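Local coordinates for VIN1 (PDB 6BFI), which probably binds actin filaments and, as a sponge homolog of vinculin, may play a part in cell-cell adhesion, at residues 666-671 with 708-713; 699-704 with 723-728; 768-773 with 797-802. One frame throughout, in Å; residues are numbered along the deposited sequence.

Interaction 1: 666-671 with 708-713; sequences DQNPIH and YTRGES
N668 and R710 meet through their polar ends: N668 ND2 comes within 3.6 Å of R710 NE and 3.9 Å of R710 NH2. The evidence is against a hydrogen bond here. ND2 and the guanidinium nitrogens are all donors, the amide and guanidinium planes stand 61° apart, and ND2 approaches obliquely. N668 OD1 does lie at the guanidinium edge, in its plane, but at 3.9 Å from R710 NE the separation is beyond hydrogen-bonding range. R710 gets there by a folded route, with CG anti to the backbone N (chi1 -157°) and the chain then bent at chi2 and chi3, which brings the guanidinium alongside the amide, obliquely. The bond that N668 ND2 does make goes to S706 OG, one turn back on helix 690-710. An alanine in place of N668 takes away the amide and would probably leave the S706 hydroxyl without its partner and the R710 guanidinium freer to turn.

Next to this pair, I670 points at T709, its CD1 standing 4.2 Å from T709 OG1. I670 also packs on M702 of the same helix and V797 of helix 786-817. The contact thus sets the start of helix 669-682, where N668 occupies the N-cap position without a capping bond, against the C-terminal end of helix 690-710, in a C-terminal helical bundle consistent with the tail domain of the vinculin family. Its chemistry implies a loose, mainly van der Waals junction: N668 ND2 and T709 OG1 are satisfied by S706, through its OG and backbone O respectively, while no hydrogen bond joins the two segments.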
# COMPACT_ATOMS: atom_id res chain seq x y z
N ASP A 666 28.69 8.46 5.72
CA ASP A 666 29.12 7.11 6.06
C ASP A 666 29.18 6.86 7.56
O ASP A 666 29.13 5.71 7.99
CB ASP A 666 30.49 6.83 5.45
CG ASP A 666 30.53 7.06 3.95
OD1 ASP A 666 30.68 8.22 3.54
OD2 ASP A 666 30.41 6.07 3.20
N GLN A 667 29.28 7.92 8.37
CA GLN A 667 29.58 7.77 9.79
C GLN A 667 28.36 7.84 10.69
O GLN A 667 28.38 7.24 11.77
CB GLN A 667 30.60 8.83 10.22
CG GLN A 667 31.85 8.86 9.35
CD GLN A 667 32.87 9.88 9.82
OE1 GLN A 667 32.77 10.40 10.93
NE2 GLN A 667 33.85 10.17 8.97
N ASN A 668 27.31 8.56 10.30
CA ASN A 668 26.14 8.78 11.16
C ASN A 668 24.86 8.62 10.36
O ASN A 668 24.15 9.60 10.08
CB ASN A 668 26.21 10.17 11.80
CG ASN A 668 27.30 10.28 12.84
OD1 ASN A 668 28.47 10.50 12.51
ND2 ASN A 668 26.93 10.14 14.11
N PRO A 669 24.50 7.38 10.00
CA PRO A 669 23.21 7.18 9.30
C PRO A 669 22.01 7.54 10.15
O PRO A 669 21.06 8.16 9.66
CB PRO A 669 23.23 5.68 8.96
CG PRO A 669 24.67 5.26 9.07
CD PRO A 669 25.25 6.12 10.15
N ILE A 670 22.03 7.15 11.43
CA ILE A 670 20.93 7.48 12.34
C ILE A 670 20.75 8.99 12.42
O ILE A 670 19.63 9.51 12.40
CB ILE A 670 21.19 6.87 13.72
CG1 ILE A 670 21.31 5.35 13.62
CG2 ILE A 670 20.08 7.25 14.69
CD1 ILE A 670 21.65 4.67 14.94
N HIS A 671 21.87 9.73 12.50
CA HIS A 671 21.79 11.19 12.56
C HIS A 671 21.20 11.76 11.28
O HIS A 671 20.44 12.74 11.33
CB HIS A 671 23.18 11.78 12.81
CG HIS A 671 23.18 13.25 13.08
ND1 HIS A 671 22.92 14.18 12.10
CD2 HIS A 671 23.40 13.95 14.22
CE1 HIS A 671 22.98 15.39 12.62
NE2 HIS A 671 23.28 15.28 13.90
N TYR A 708 25.38 8.26 20.77
CA TYR A 708 25.71 7.27 21.79
C TYR A 708 26.17 5.95 21.20
O TYR A 708 27.02 5.27 21.79
CB TYR A 708 24.51 7.06 22.71
CG TYR A 708 24.13 8.30 23.49
CD1 TYR A 708 25.10 9.24 23.84
CD2 TYR A 708 22.82 8.54 23.86
CE1 TYR A 708 24.76 10.38 24.55
CE2 TYR A 708 22.47 9.68 24.56
CZ TYR A 708 23.45 10.59 24.90
OH TYR A 708 23.10 11.72 25.61
N THR A 709 25.63 5.55 20.04
CA THR A 709 26.15 4.35 19.39
C THR A 709 27.51 4.62 18.75
O THR A 709 28.31 3.69 18.61
CB THR A 709 25.18 3.83 18.32
OG1 THR A 709 25.25 4.66 17.16
CG2 THR A 709 23.76 3.83 18.85
N ARG A 710 27.79 5.87 18.37
CA ARG A 710 29.09 6.17 17.79
C ARG A 710 30.22 6.08 18.81
O ARG A 710 31.39 5.97 18.41
CB ARG A 710 29.08 7.57 17.16
CG ARG A 710 30.13 7.76 16.08
CD ARG A 710 30.81 9.12 16.17
NE ARG A 710 29.86 10.23 16.13
CZ ARG A 710 29.52 10.97 17.18
NH1 ARG A 710 30.06 10.72 18.37
NH2 ARG A 710 28.64 11.95 17.05
N GLY A 711 29.91 6.13 20.10
CA GLY A 711 30.93 6.10 21.13
C GLY A 711 31.71 4.80 21.18
O GLY A 711 31.15 3.74 21.47
N GLU A 712 33.02 4.87 20.91
CA GLU A 712 33.91 3.70 20.93
C GLU A 712 35.25 4.13 21.52
O GLU A 712 36.13 4.60 20.79
CB GLU A 712 34.07 3.10 19.54
CG GLU A 712 32.86 2.33 19.03
CD GLU A 712 32.74 0.94 19.63
OE1 GLU A 712 33.46 0.64 20.61
OE2 GLU A 712 31.94 0.14 19.10
N SER A 713 35.40 3.97 22.83
CA SER A 713 36.66 4.24 23.51
C SER A 713 36.66 3.62 24.90
O SER A 713 35.60 3.30 25.45
CB SER A 713 36.92 5.75 23.60
OG SER A 713 38.21 6.01 24.12

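Interaction 2: 699-704 with 723-728; sequences ARKMAM and IRMAKE
K701 lies against M725 and E728 in an antiparallel helix hairpin, the packing unit of a vinculin-type helical bundle: the axes of the two short segments, 699-704 and 723-728, pass 9.4 Å apart at 158°. From the root outward, K701 CB touches M725 SD at 3.5 Å and CG still reaches that sulfur at 4.0 Å. CD and CE then carry the chain past it without a close partner on the other helix. The last torsion turns NZ aside (chi4 -62°), delivering the ammonium to E728 OE2 at 3.1 Å in a salt bridge. NZ meets the anti side of this oxygen, 32° out of the carboxylate plane, and the two side chains run at about a right angle.

M725 packs beside the root of K701. Its CG sits 3.3 Å from the backbone O of K701, and its methyl CE packs on M704 CB at 3.7 Å. Since M704 also touches A654 and M657 of helix 649-659, the methionine layer continues into that helix. The E728 carboxylate takes one cation on each oxygen, K701 NZ on OE2 and R724 NH1 on OE1, which lie 6.7 Å from each other, and is likely to be kept ionised by them. R724 has further acidic partners in D721 and E650. Within its own helix, R724 NH1 donates to E728 OE1 over 3.2 Å, meeting that oxygen on its syn side.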
# COMPACT_ATOMS: atom_id res chain seq x y z
N ALA A 699 13.17 13.54 17.00
CA ALA A 699 14.35 13.69 16.16
C ALA A 699 15.58 14.02 17.00
O ALA A 699 16.65 13.43 16.80
CB ALA A 699 14.11 14.78 15.11
N ARG A 700 15.44 14.95 17.95
CA ARG A 700 16.55 15.27 18.85
C ARG A 700 17.03 14.02 19.58
O ARG A 700 18.24 13.71 19.59
CB ARG A 700 16.11 16.34 19.86
CG ARG A 700 15.61 17.63 19.24
CD ARG A 700 15.18 18.61 20.33
NE ARG A 700 14.53 19.80 19.78
CZ ARG A 700 13.24 20.08 19.90
NH1 ARG A 700 12.43 19.26 20.55
NH2 ARG A 700 12.75 21.19 19.36
N LYS A 701 16.10 13.27 20.17
CA LYS A 701 16.46 12.05 20.89
C LYS A 701 17.16 11.06 19.98
O LYS A 701 18.14 10.41 20.39
CB LYS A 701 15.21 11.43 21.51
CG LYS A 701 14.57 12.29 22.60
CD LYS A 701 13.26 11.67 23.08
CE LYS A 701 12.66 12.45 24.23
NZ LYS A 701 13.56 12.46 25.42
N MET A 702 16.70 10.92 18.73
CA MET A 702 17.31 9.97 17.82
C MET A 702 18.73 10.39 17.45
O MET A 702 19.62 9.54 17.29
CB MET A 702 16.45 9.80 16.57
CG MET A 702 16.94 8.73 15.61
SD MET A 702 16.75 7.04 16.24
CE MET A 702 14.97 6.85 16.19
N ALA A 703 18.96 11.70 17.30
CA ALA A 703 20.32 12.18 17.09
C ALA A 703 21.22 11.87 18.28
O ALA A 703 22.38 11.46 18.12
CB ALA A 703 20.31 13.69 16.81
N MET A 704 20.69 12.04 19.50
CA MET A 704 21.45 11.66 20.68
C MET A 704 21.78 10.17 20.66
O MET A 704 22.90 9.77 21.02
CB MET A 704 20.68 12.02 21.95
CG MET A 704 20.42 13.50 22.11
SD MET A 704 21.92 14.47 21.85
CE MET A 704 22.95 13.90 23.19
N ILE A 723 20.69 2.89 25.99
CA ILE A 723 19.48 2.17 26.39
C ILE A 723 18.39 3.13 26.82
O ILE A 723 17.24 3.06 26.35
CB ILE A 723 19.82 1.16 27.50
CG1 ILE A 723 20.83 0.13 27.00
CG2 ILE A 723 18.56 0.49 28.01
CD1 ILE A 723 21.29 -0.85 28.06
N ARG A 724 18.73 4.06 27.72
CA ARG A 724 17.76 5.04 28.19
C ARG A 724 17.21 5.87 27.04
O ARG A 724 16.01 6.16 26.98
CB ARG A 724 18.41 5.95 29.24
CG ARG A 724 17.56 7.11 29.69
CD ARG A 724 18.30 7.98 30.69
NE ARG A 724 19.59 8.43 30.17
CZ ARG A 724 19.75 9.50 29.41
NH1 ARG A 724 18.70 10.25 29.07
NH2 ARG A 724 20.96 9.84 28.98
N MET A 725 18.08 6.26 26.10
CA MET A 725 17.63 7.03 24.95
C MET A 725 16.66 6.22 24.09
O MET A 725 15.66 6.76 23.60
CB MET A 725 18.82 7.49 24.12
CG MET A 725 18.46 8.47 23.02
SD MET A 725 17.53 9.87 23.66
CE MET A 725 18.74 10.60 24.76
N ALA A 726 16.93 4.93 23.91
CA ALA A 726 16.01 4.08 23.17
C ALA A 726 14.66 4.00 23.85
O ALA A 726 13.61 4.07 23.18
CB ALA A 726 16.60 2.68 23.00
N LYS A 727 14.64 3.86 25.18
CA LYS A 727 13.37 3.80 25.89
C LYS A 727 12.61 5.12 25.78
O LYS A 727 11.38 5.14 25.62
CB LYS A 727 13.60 3.42 27.35
CG LYS A 727 14.21 2.04 27.53
CD LYS A 727 13.96 1.50 28.93
CE LYS A 727 15.25 1.40 29.74
NZ LYS A 727 14.99 0.88 31.11
N GLU A 728 13.33 6.25 25.83
CA GLU A 728 12.68 7.55 25.68
C GLU A 728 12.09 7.71 24.29
O GLU A 728 10.98 8.23 24.14
CB GLU A 728 13.68 8.67 25.99
CG GLU A 728 13.76 9.02 27.47
CD GLU A 728 15.01 9.80 27.82
OE1 GLU A 728 15.57 9.56 28.91
OE2 GLU A 728 15.44 10.65 27.01

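Interaction 3: 768-773 with 797-802; sequences TQLKIL and VGNAEN
N799 is the residue on which this contact turns, setting its amide against Q769 and L770 of the facing helix, with L773 at its CB. The helices are antiparallel neighbours in the bundle, the axes of the two short segments 9.6 Å apart at 151°, and the CA atoms of L770 and N799 approach to 6.3 Å. Because CG of N799 is anti to its backbone N (chi1 -178°), the amide reaches across to the backbone of 768-773.

The polar-to-apolar contacts are the tightest. N799 OD1 rests 3.2 Å from L770 CB and 3.5 Å from L770 CD1, the two side chains running at about a right angle. On the other branch, N799 ND2 lies 3.4 Å from Q769 CB.

Between polar atoms, N799 ND2 approaches Q769 OE1 at 3.5 Å, but no hydrogen bond is formed and the two amide planes are 45° apart. Both atoms are engaged with others: ND2 gives a weak hydrogen bond to the backbone O of I766, and OE1 is hydrogen-bonded to T254 OG1.

The apolar part is small. L773 CD1 packs on N799 CB at 3.8 Å, and L773 also touches V3 and F5 near the N terminus of the chain. L770 extends the layer to L796 and L803 of helix 786-817 and I729 of helix 718-745.

A buried amide lying against hydrocarbon, with a weak bond from ND2 to the I766 carbonyl, suggests that van der Waals fit holds the two segments together more than direct polar pairing, since no hydrogen bond crosses between them.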
# COMPACT_ATOMS: atom_id res chain seq x y z
N THR A 768 9.45 -1.48 19.92
CA THR A 768 9.86 -2.64 20.71
C THR A 768 11.18 -3.21 20.18
O THR A 768 12.14 -3.41 20.94
CB THR A 768 8.76 -3.71 20.68
OG1 THR A 768 7.54 -3.14 21.17
CG2 THR A 768 9.15 -4.90 21.54
N GLN A 769 11.24 -3.45 18.87
CA GLN A 769 12.49 -3.88 18.26
C GLN A 769 13.61 -2.87 18.49
O GLN A 769 14.77 -3.25 18.62
CB GLN A 769 12.29 -4.11 16.76
CG GLN A 769 11.33 -5.24 16.43
CD GLN A 769 11.17 -5.45 14.93
OE1 GLN A 769 11.94 -4.92 14.13
NE2 GLN A 769 10.16 -6.22 14.55
N LEU A 770 13.27 -1.58 18.57
CA LEU A 770 14.27 -0.56 18.82
C LEU A 770 14.89 -0.74 20.20
O LEU A 770 16.12 -0.70 20.35
CB LEU A 770 13.66 0.84 18.68
CG LEU A 770 14.60 2.01 18.99
CD1 LEU A 770 15.71 2.11 17.95
CD2 LEU A 770 13.83 3.31 19.08
N LYS A 771 14.05 -0.92 21.22
CA LYS A 771 14.58 -1.11 22.57
C LYS A 771 15.41 -2.38 22.66
O LYS A 771 16.50 -2.38 23.25
CB LYS A 771 13.45 -1.13 23.59
CG LYS A 771 12.73 0.20 23.72
CD LYS A 771 11.71 0.17 24.85
CE LYS A 771 10.62 -0.85 24.59
NZ LYS A 771 9.63 -0.87 25.69
N ILE A 772 14.93 -3.48 22.07
CA ILE A 772 15.68 -4.73 22.12
C ILE A 772 17.03 -4.58 21.43
O ILE A 772 18.08 -4.95 21.97
CB ILE A 772 14.85 -5.88 21.51
CG1 ILE A 772 13.60 -6.13 22.35
CG2 ILE A 772 15.70 -7.14 21.41
CD1 ILE A 772 12.69 -7.20 21.78
N LEU A 773 17.02 -4.01 20.22
CA LEU A 773 18.25 -3.93 19.43
C LEU A 773 19.24 -2.95 20.03
O LEU A 773 20.46 -3.16 19.92
CB LEU A 773 17.92 -3.55 17.99
CG LEU A 773 17.13 -4.61 17.19
CD1 LEU A 773 16.69 -4.06 15.84
CD2 LEU A 773 17.94 -5.88 17.03
N VAL A 797 20.68 0.43 13.17
CA VAL A 797 20.53 1.56 12.25
C VAL A 797 19.42 1.31 11.25
O VAL A 797 18.70 2.24 10.86
CB VAL A 797 21.87 1.88 11.55
CG1 VAL A 797 22.95 2.21 12.57
CG2 VAL A 797 22.31 0.75 10.64
N GLY A 798 19.23 0.06 10.82
CA GLY A 798 18.11 -0.24 9.94
C GLY A 798 16.78 0.02 10.62
O GLY A 798 15.89 0.67 10.06
N ASN A 799 16.63 -0.46 11.86
CA ASN A 799 15.41 -0.23 12.62
C ASN A 799 15.15 1.26 12.81
O ASN A 799 14.03 1.74 12.61
CB ASN A 799 15.50 -0.94 13.97
CG ASN A 799 14.25 -0.77 14.80
OD1 ASN A 799 14.12 0.18 15.57
ND2 ASN A 799 13.31 -1.71 14.65
N ALA A 800 16.19 2.02 13.19
CA ALA A 800 16.01 3.45 13.45
C ALA A 800 15.68 4.21 12.18
O ALA A 800 14.83 5.12 12.21
CB ALA A 800 17.28 4.01 14.11
N GLU A 801 16.33 3.87 11.07
CA GLU A 801 15.98 4.49 9.79
C GLU A 801 14.52 4.22 9.44
O GLU A 801 13.79 5.14 9.04
CB GLU A 801 16.90 3.97 8.69
CG GLU A 801 18.31 4.54 8.74
CD GLU A 801 19.26 3.84 7.79
OE1 GLU A 801 19.00 2.68 7.43
OE2 GLU A 801 20.26 4.47 7.38
N ASN A 802 14.08 2.97 9.59
CA ASN A 802 12.68 2.65 9.32
C ASN A 802 11.74 3.46 10.21
O ASN A 802 10.71 3.96 9.75
CB ASN A 802 12.44 1.15 9.50
CG ASN A 802 10.98 0.78 9.39
OD1 ASN A 802 10.42 0.17 10.30
ND2 ASN A 802 10.36 1.15 8.28

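Overall arrangement
Along the chain, 666-671 comes first and meets 708-713, so interaction 1 closes a loop with 36 residues between its segments. Inside that loop lies 699-704, which pairs with 723-728 beyond its end; interactions 1 and 2 therefore cross, sharing helix 690-710. Interaction 3 follows in series, closing 23 residues between helices 763-778 and 786-817. None nests inside another. Space brings together what sequence separates: P669 CB meets E801 OE2 at 3.6 Å, M702 SD meets A800 CB at 3.7 Å, and K727 CG packs on K771 CD at 4.1 Å. Helices 669-682, 690-710, 718-745, 763-778 and 786-817 are thereby tied into one C-terminal bundle.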